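Local structure of mitogen-activated protein kinase, putative (Map kinase-like protein) (Leishmania major, 3PG1) at residues R235-T238 with F239-L243; V155-R158 with D159-P162; E256-V259 with M260-P264. The protein probably binds ATP and phosphorylates proteins on serine or threonine, as a parasite member of the MAP kinase family. All blocks are in the same frame, centred on the assembly; numbering follows the deposited sequence.

In the fold
All three are local contacts of the kinase domain: a helix start (contact 1), a loop (contact 2) and a helix end (contact 3). Contact 2 is the most central, its centre about 4 Å from that of the chain, though Arg158 remains exposed; it depends on one histidine ring braced against the backbone of the catalytic loop. Contacts 1 and 3 sit towards the periphery, their centres about 17 Å apart, on consecutive helices. Contact 1 starts helix 239-250 and is rich in side-chain amide and hydroxyl bonds; contact 3 finishes helix 255-260, where backbone carbonyls take most of the load. No two of the three touch.

Contact 1: residues R235-T238 with F239-L243; sequences RGST and FYNQL
Asn241 reaches back over the loop in front of its own helix, and its amide grips Ser237 and Thr238 at once. The torsion behind this is a chi1 of 81°, which places CG between the backbone N and the carbonyl carbon and so aims the amide at the preceding turn. OD1 takes the N-H of Ser237 at 2.7 Å, in the carbonyl plane and on a lone pair. A second donor, Thr238 N, lies 3.2 Å from Asn241 OD1 but comes from above that plane, 51° out of it. The other half of the amide is used too: ND2 gives a nearly straight bond, 175° at the hydrogen, to Ser237 OG 2.9 Å away. With bonds at both ends, the amide can hardly rotate.

The tight part lies next to this. Buried Gly236 presses its CA to within 3.2 Å of Asn241 OD1, while its N makes a weak bond with Gln242 OE1. The Gln242 amide has its stronger hold at NE2, on Phe234 O. Gly236 O is bound in turn by Arg197 and Trp198, which ties the loop to the C-terminal part of the activation segment.

Ser237, Thr238 and Tyr240 form the looser, exposed side. Tyr240 leads its phenol away from the loop to Tyr269 O, and its ring lies with Phe239 CD2 over its centre. Thr238 nevertheless does ordered work there: its OG1 accepts from Asn241 N at 3.0 Å, and its backbone O accepts from Gln242 N in the first helical turn. Thr238 and Asn241 thus exchange bonds, each side chain accepting from the other's backbone N-H, which is the capping box that starts helix 239-250, the helix G of protein kinases.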
loop_
_atom_site.group_PDB
_atom_site.type_symbol
_atom_site.label_atom_id
_atom_site.label_comp_id
_atom_site.label_asym_id
_atom_site.label_seq_id
_atom_site.Cartn_x
_atom_site.Cartn_y
_atom_site.Cartn_z
ATOM N N ARG A 235 -13.200 -14.290 -1.858
ATOM C CA ARG A 235 -12.994 -14.217 -3.319
ATOM C C ARG A 235 -14.263 -13.951 -4.082
ATOM O O ARG A 235 -14.642 -14.744 -4.924
ATOM C CB ARG A 235 -12.268 -15.485 -3.836
ATOM C CG ARG A 235 -10.914 -15.669 -3.145
ATOM C CD ARG A 235 -10.093 -16.843 -3.691
ATOM N NE ARG A 235 -10.832 -18.104 -3.797
ATOM C CZ ARG A 235 -11.203 -18.879 -2.778
ATOM N NH1 ARG A 235 -10.983 -18.493 -1.525
ATOM N NH2 ARG A 235 -11.824 -20.030 -3.003
ATOM N N GLY A 236 -14.908 -12.820 -3.791
ATOM C CA GLY A 236 -16.160 -12.469 -4.434
ATOM C C GLY A 236 -15.953 -11.831 -5.793
ATOM O O GLY A 236 -14.839 -11.445 -6.142
ATOM N N SER A 237 -17.026 -11.656 -6.530
ATOM C CA SER A 237 -16.962 -11.043 -7.864
ATOM C C SER A 237 -17.950 -9.900 -8.025
ATOM O O SER A 237 -18.012 -9.294 -9.102
ATOM C CB SER A 237 -17.222 -12.096 -8.932
ATOM O OG SER A 237 -18.550 -12.590 -8.829
ATOM N N THR A 238 -18.800 -9.663 -7.012
ATOM C CA THR A 238 -19.824 -8.614 -7.105
ATOM C C THR A 238 -19.978 -7.993 -5.753
ATOM O O THR A 238 -19.550 -8.571 -4.746
ATOM C CB THR A 238 -21.244 -9.131 -7.566
ATOM O OG1 THR A 238 -21.849 -9.914 -6.526
ATOM C CG2 THR A 238 -21.233 -9.924 -8.886
ATOM N N PHE A 239 -20.660 -6.853 -5.701
ATOM C CA PHE A 239 -20.970 -6.175 -4.444
ATOM C C PHE A 239 -21.727 -7.153 -3.488
ATOM O O PHE A 239 -21.352 -7.277 -2.333
ATOM C CB PHE A 239 -21.859 -4.939 -4.767
ATOM C CG PHE A 239 -22.479 -4.268 -3.563
ATOM C CD1 PHE A 239 -21.812 -3.246 -2.895
ATOM C CD2 PHE A 239 -23.773 -4.580 -3.165
ATOM C CE1 PHE A 239 -22.387 -2.633 -1.774
ATOM C CE2 PHE A 239 -24.342 -3.975 -2.049
ATOM C CZ PHE A 239 -23.650 -2.986 -1.372
ATOM N N TYR A 240 -22.777 -7.845 -3.978
ATOM C CA TYR A 240 -23.553 -8.719 -3.087
ATOM C C TYR A 240 -22.836 -9.985 -2.672
ATOM O O TYR A 240 -22.933 -10.392 -1.510
ATOM C CB TYR A 240 -24.917 -9.085 -3.689
ATOM C CG TYR A 240 -25.835 -7.909 -3.943
ATOM C CD1 TYR A 240 -26.456 -7.245 -2.888
ATOM C CD2 TYR A 240 -26.116 -7.484 -5.239
ATOM C CE1 TYR A 240 -27.330 -6.188 -3.117
ATOM C CE2 TYR A 240 -26.975 -6.415 -5.476
ATOM C CZ TYR A 240 -27.581 -5.769 -4.412
ATOM O OH TYR A 240 -28.482 -4.762 -4.635
ATOM N N ASN A 241 -22.157 -10.636 -3.622
ATOM C CA ASN A 241 -21.526 -11.897 -3.326
ATOM C C ASN A 241 -20.256 -11.759 -2.509
ATOM O O ASN A 241 -19.895 -12.695 -1.801
ATOM C CB ASN A 241 -21.478 -12.850 -4.526
ATOM C CG ASN A 241 -20.356 -12.609 -5.523
ATOM O OD1 ASN A 241 -19.256 -12.269 -5.156
ATOM N ND2 ASN A 241 -20.615 -12.814 -6.815
ATOM N N GLN A 242 -19.622 -10.572 -2.554
ATOM C CA GLN A 242 -18.449 -10.249 -1.730
ATOM C C GLN A 242 -18.955 -10.069 -0.293
ATOM O O GLN A 242 -18.404 -10.641 0.655
ATOM C CB GLN A 242 -17.773 -8.930 -2.216
ATOM C CG GLN A 242 -16.499 -8.533 -1.376
ATOM C CD GLN A 242 -15.323 -9.475 -1.617
ATOM O OE1 GLN A 242 -15.190 -10.076 -2.669
ATOM N NE2 GLN A 242 -14.409 -9.588 -0.672
ATOM N N LEU A 243 -20.021 -9.303 -0.129
ATOM C CA LEU A 243 -20.615 -9.117 1.215
ATOM C C LEU A 243 -21.154 -10.422 1.777
ATOM O O LEU A 243 -21.003 -10.666 2.980
ATOM C CB LEU A 243 -21.695 -8.035 1.229
ATOM C CG LEU A 243 -21.154 -6.575 1.145
ATOM C CD1 LEU A 243 -22.292 -5.581 0.951
ATOM C CD2 LEU A 243 -20.245 -6.188 2.410
#

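Contact 2: residues V155-R158 with D159-P162; sequences VVHR and DLHP
A histidine side chain bonded to the backbone two residues on, His157 to Asp159, makes this a local turn contact in the loop between helix 133-152 and strand 165-167. The sequence His157-Arg158-Asp159 is the HRD motif of the kinase catalytic loop. Asp159 N donates to His157 ND1 at 3.0 Å, approaching the ring edge but tilted 17° out of its plane. The positive phi of Arg158, 78°, is part of the sharp turn that brings Asp159 N back to the ring. Over one face of the imidazole lies Leu160 CA, offset toward the rim. The Leu160 side chain crosses the histidine at about a right angle, its CD1 4.2 Å from His157 CD2. At its far edge the ring is held by NE2 on Cys176 O, just ahead of the Asp-Phe pair of the DFG-like motif, so both ring nitrogens are engaged and the rotation is fixed.

Asp159 points its carboxylate away from the histidine, into a salt bridge with Arg200. Asp216 of helix 214-229 takes the N-H groups of His157 and Arg158, one on each carboxylate oxygen, while Ile175 of strand 173-175 packs on His157 and Leu160.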
loop_
_atom_site.group_PDB
_atom_site.type_symbol
_atom_site.label_atom_id
_atom_site.label_comp_id
_atom_site.label_asym_id
_atom_site.label_seq_id
_atom_site.Cartn_x
_atom_site.Cartn_y
_atom_site.Cartn_z
ATOM N N VAL A 155 -1.793 8.753 7.808
ATOM C CA VAL A 155 -1.883 8.237 6.451
ATOM C C VAL A 155 -2.586 6.905 6.452
ATOM O O VAL A 155 -2.247 6.011 7.234
ATOM C CB VAL A 155 -0.454 8.207 5.814
ATOM C CG1 VAL A 155 -0.444 7.522 4.427
ATOM C CG2 VAL A 155 0.090 9.625 5.718
ATOM N N VAL A 156 -3.550 6.761 5.566
ATOM C CA VAL A 156 -4.284 5.508 5.435
ATOM C C VAL A 156 -3.831 4.867 4.132
ATOM O O VAL A 156 -3.801 5.556 3.092
ATOM C CB VAL A 156 -5.818 5.777 5.454
ATOM C CG1 VAL A 156 -6.602 4.466 5.269
ATOM C CG2 VAL A 156 -6.217 6.462 6.785
ATOM N N HIS A 157 -3.456 3.560 4.169
ATOM C CA HIS A 157 -3.001 2.895 2.934
ATOM C C HIS A 157 -4.166 2.813 1.982
ATOM O O HIS A 157 -4.106 3.349 0.874
ATOM C CB HIS A 157 -2.391 1.476 3.202
ATOM C CG HIS A 157 -1.688 0.900 2.014
ATOM N ND1 HIS A 157 -2.331 0.741 0.794
ATOM C CD2 HIS A 157 -0.391 0.519 1.874
ATOM C CE1 HIS A 157 -1.412 0.288 -0.044
ATOM N NE2 HIS A 157 -0.228 0.144 0.562
ATOM N N ARG A 158 -5.235 2.164 2.416
ATOM C CA ARG A 158 -6.481 1.995 1.672
ATOM C C ARG A 158 -6.470 0.922 0.587
ATOM O O ARG A 158 -7.543 0.510 0.117
ATOM C CB ARG A 158 -7.025 3.350 1.166
ATOM C CG ARG A 158 -8.543 3.360 0.993
ATOM C CD ARG A 158 -8.930 4.606 0.216
ATOM N NE ARG A 158 -10.127 4.383 -0.593
ATOM C CZ ARG A 158 -10.739 5.325 -1.305
ATOM N NH1 ARG A 158 -10.269 6.569 -1.318
ATOM N NH2 ARG A 158 -11.829 5.034 -1.998
ATOM N N ASP A 159 -5.284 0.417 0.200
ATOM C CA ASP A 159 -5.304 -0.663 -0.792
ATOM C C ASP A 159 -4.205 -1.695 -0.470
ATOM O O ASP A 159 -3.410 -2.066 -1.348
ATOM C CB ASP A 159 -5.170 -0.099 -2.225
ATOM C CG ASP A 159 -5.438 -1.146 -3.323
ATOM O OD1 ASP A 159 -6.196 -2.131 -3.054
ATOM O OD2 ASP A 159 -4.829 -1.036 -4.403
ATOM N N LEU A 160 -4.143 -2.122 0.791
ATOM C CA LEU A 160 -3.128 -3.079 1.213
ATOM C C LEU A 160 -3.511 -4.456 0.700
ATOM O O LEU A 160 -4.622 -4.892 0.920
ATOM C CB LEU A 160 -2.957 -3.108 2.747
ATOM C CG LEU A 160 -1.859 -4.063 3.279
ATOM C CD1 LEU A 160 -0.440 -3.456 3.070
ATOM C CD2 LEU A 160 -2.081 -4.395 4.752
ATOM N N HIS A 161 -2.582 -5.140 0.049
ATOM C CA HIS A 161 -2.796 -6.495 -0.457
ATOM C C HIS A 161 -1.414 -7.168 -0.603
ATOM O O HIS A 161 -0.414 -6.454 -0.540
ATOM C CB HIS A 161 -3.658 -6.486 -1.749
ATOM C CG HIS A 161 -2.995 -5.885 -2.956
ATOM N ND1 HIS A 161 -3.339 -4.620 -3.422
ATOM C CD2 HIS A 161 -2.066 -6.408 -3.780
ATOM C CE1 HIS A 161 -2.583 -4.407 -4.487
ATOM N NE2 HIS A 161 -1.801 -5.448 -4.742
ATOM N N PRO A 162 -1.319 -8.521 -0.719
ATOM C CA PRO A 162 -0.001 -9.166 -0.814
ATOM C C PRO A 162 0.948 -8.623 -1.900
ATOM O O PRO A 162 2.150 -8.659 -1.694
ATOM C CB PRO A 162 -0.368 -10.652 -1.033
ATOM C CG PRO A 162 -1.740 -10.797 -0.363
ATOM C CD PRO A 162 -2.404 -9.527 -0.768
#

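Contact 3: residues E256-V259 with M260-P264; sequences EDVV and MFSSP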
loop_
_atom_site.group_PDB
_atom_site.type_symbol
_atom_site.label_atom_id
_atom_site.label_comp_id
_atom_site.label_asym_id
_atom_site.label_seq_id
_atom_site.Cartn_x
_atom_site.Cartn_y
_atom_site.Cartn_z
ATOM N N GLU A 256 -28.480 -1.684 12.088
ATOM C CA GLU A 256 -28.118 -0.354 12.585
ATOM C C GLU A 256 -26.656 -0.064 12.316
ATOM O O GLU A 256 -26.324 1.055 11.909
ATOM C CB GLU A 256 -28.480 -0.190 14.071
ATOM C CG GLU A 256 -29.980 -0.278 14.334
ATOM C CD GLU A 256 -30.558 -1.648 14.650
ATOM O OE1 GLU A 256 -31.751 -1.709 15.033
ATOM O OE2 GLU A 256 -29.830 -2.659 14.518
ATOM N N ASP A 257 -25.788 -1.103 12.417
ATOM C CA ASP A 257 -24.362 -0.950 12.119
ATOM C C ASP A 257 -24.103 -0.837 10.619
ATOM O O ASP A 257 -23.250 -0.062 10.213
ATOM C CB ASP A 257 -23.523 -2.065 12.783
ATOM C CG ASP A 257 -23.502 -2.035 14.318
ATOM O OD1 ASP A 257 -23.929 -1.012 14.909
ATOM O OD2 ASP A 257 -23.028 -3.011 14.920
ATOM N N VAL A 258 -24.874 -1.521 9.783
ATOM C CA VAL A 258 -24.719 -1.417 8.332
ATOM C C VAL A 258 -25.036 0.016 7.858
ATOM O O VAL A 258 -24.279 0.590 7.071
ATOM C CB VAL A 258 -25.551 -2.490 7.601
ATOM C CG1 VAL A 258 -25.516 -2.322 6.088
ATOM C CG2 VAL A 258 -25.096 -3.883 7.994
ATOM N N VAL A 259 -26.133 0.598 8.350
ATOM C CA VAL A 259 -26.515 1.945 7.925
ATOM C C VAL A 259 -25.501 2.984 8.313
ATOM O O VAL A 259 -25.253 3.874 7.518
ATOM C CB VAL A 259 -28.007 2.367 8.107
ATOM C CG1 VAL A 259 -28.958 1.176 8.092
ATOM C CG2 VAL A 259 -28.215 3.244 9.327
ATOM N N MET A 260 -24.815 2.813 9.469
ATOM C CA MET A 260 -23.753 3.736 9.860
ATOM C C MET A 260 -22.492 3.709 8.957
ATOM O O MET A 260 -21.760 4.684 8.954
ATOM C CB MET A 260 -23.248 3.456 11.288
ATOM C CG MET A 260 -24.277 3.654 12.336
ATOM S SD MET A 260 -23.490 3.365 13.966
ATOM C CE MET A 260 -24.822 3.594 14.914
ATOM N N PHE A 261 -22.185 2.598 8.295
ATOM C CA PHE A 261 -20.966 2.626 7.492
ATOM C C PHE A 261 -21.181 2.230 6.022
ATOM O O PHE A 261 -20.364 1.518 5.432
ATOM C CB PHE A 261 -19.725 2.021 8.232
ATOM C CG PHE A 261 -19.969 0.679 8.868
ATOM C CD1 PHE A 261 -19.780 -0.496 8.145
ATOM C CD2 PHE A 261 -20.446 0.583 10.168
ATOM C CE1 PHE A 261 -20.051 -1.738 8.715
ATOM C CE2 PHE A 261 -20.743 -0.668 10.722
ATOM C CZ PHE A 261 -20.573 -1.818 9.982
ATOM N N SER A 262 -22.299 2.743 5.431
ATOM C CA SER A 262 -22.658 2.562 4.027
ATOM C C SER A 262 -23.037 3.891 3.437
ATOM O O SER A 262 -23.566 4.753 4.133
ATOM C CB SER A 262 -23.806 1.567 3.849
ATOM O OG SER A 262 -24.912 1.876 4.677
ATOM N N SER A 263 -22.804 4.046 2.140
ATOM C CA SER A 263 -23.271 5.234 1.432
ATOM C C SER A 263 -24.796 5.099 1.271
ATOM O O SER A 263 -25.302 3.973 1.315
ATOM C CB SER A 263 -22.653 5.267 0.043
ATOM O OG SER A 263 -23.160 4.198 -0.741
ATOM N N PRO A 264 -25.535 6.201 0.980
ATOM C CA PRO A 264 -26.986 6.081 0.708
ATOM C C PRO A 264 -27.332 5.101 -0.426
ATOM O O PRO A 264 -28.341 4.414 -0.335
ATOM C CB PRO A 264 -27.388 7.512 0.334
ATOM C CG PRO A 264 -26.417 8.365 1.036
ATOM C CD PRO A 264 -25.106 7.616 0.917
#
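Ser262 turns back onto the end of helix 255-260 and bonds to Val258. Its CB already sits 3.4 Å from Val258 O. One atom further, chi1 of 51° puts OG between the backbone N and the carbonyl carbon, pointing it at the same oxygen, and the hydroxyl donates to Val258 O at 2.8 Å. The approach is from above the carbonyl plane, 37° out of it. Val259 O is the next neighbour of this OG, at 3.5 Å, and Arg267 NE adds a weak bond from outside.

Val258 O has a second donor. Phe261 N reaches it at 3.1 Å from the opposite face of the carbonyl plane, 62° out, so the oxygen is clasped between a backbone N-H and a serine hydroxyl. The same Phe261 N also leans weakly on Asp257 O. Sharing one N-H between acceptors three and four residues back shows the helical pattern giving way here, and the hydroxyl bond carries the grip one residue past it.

Met260 is fastened more lightly. Its N makes a weak bond with Glu256 O, and its side chain runs alongside the same carbonyl, with CG 3.3 Å from Glu256 O and SD already 4.2 Å from it. Beyond CG the chain is extended and follows the exposed flank of the turn. The Phe261 ring is modelled in two conformers, and its placement against Asp257 is doubtful.

The chain then passes straight into helix 264-269, where Ser263 is the N-cap and accepts from Ala266 N. Asp257 ties the preceding helix to Arg307 by a salt bridge and touches Asn304, and Ser263 bonds through its backbone to Met206, so the turn joins helix 255-260 both to the next helix and to the surrounding loops.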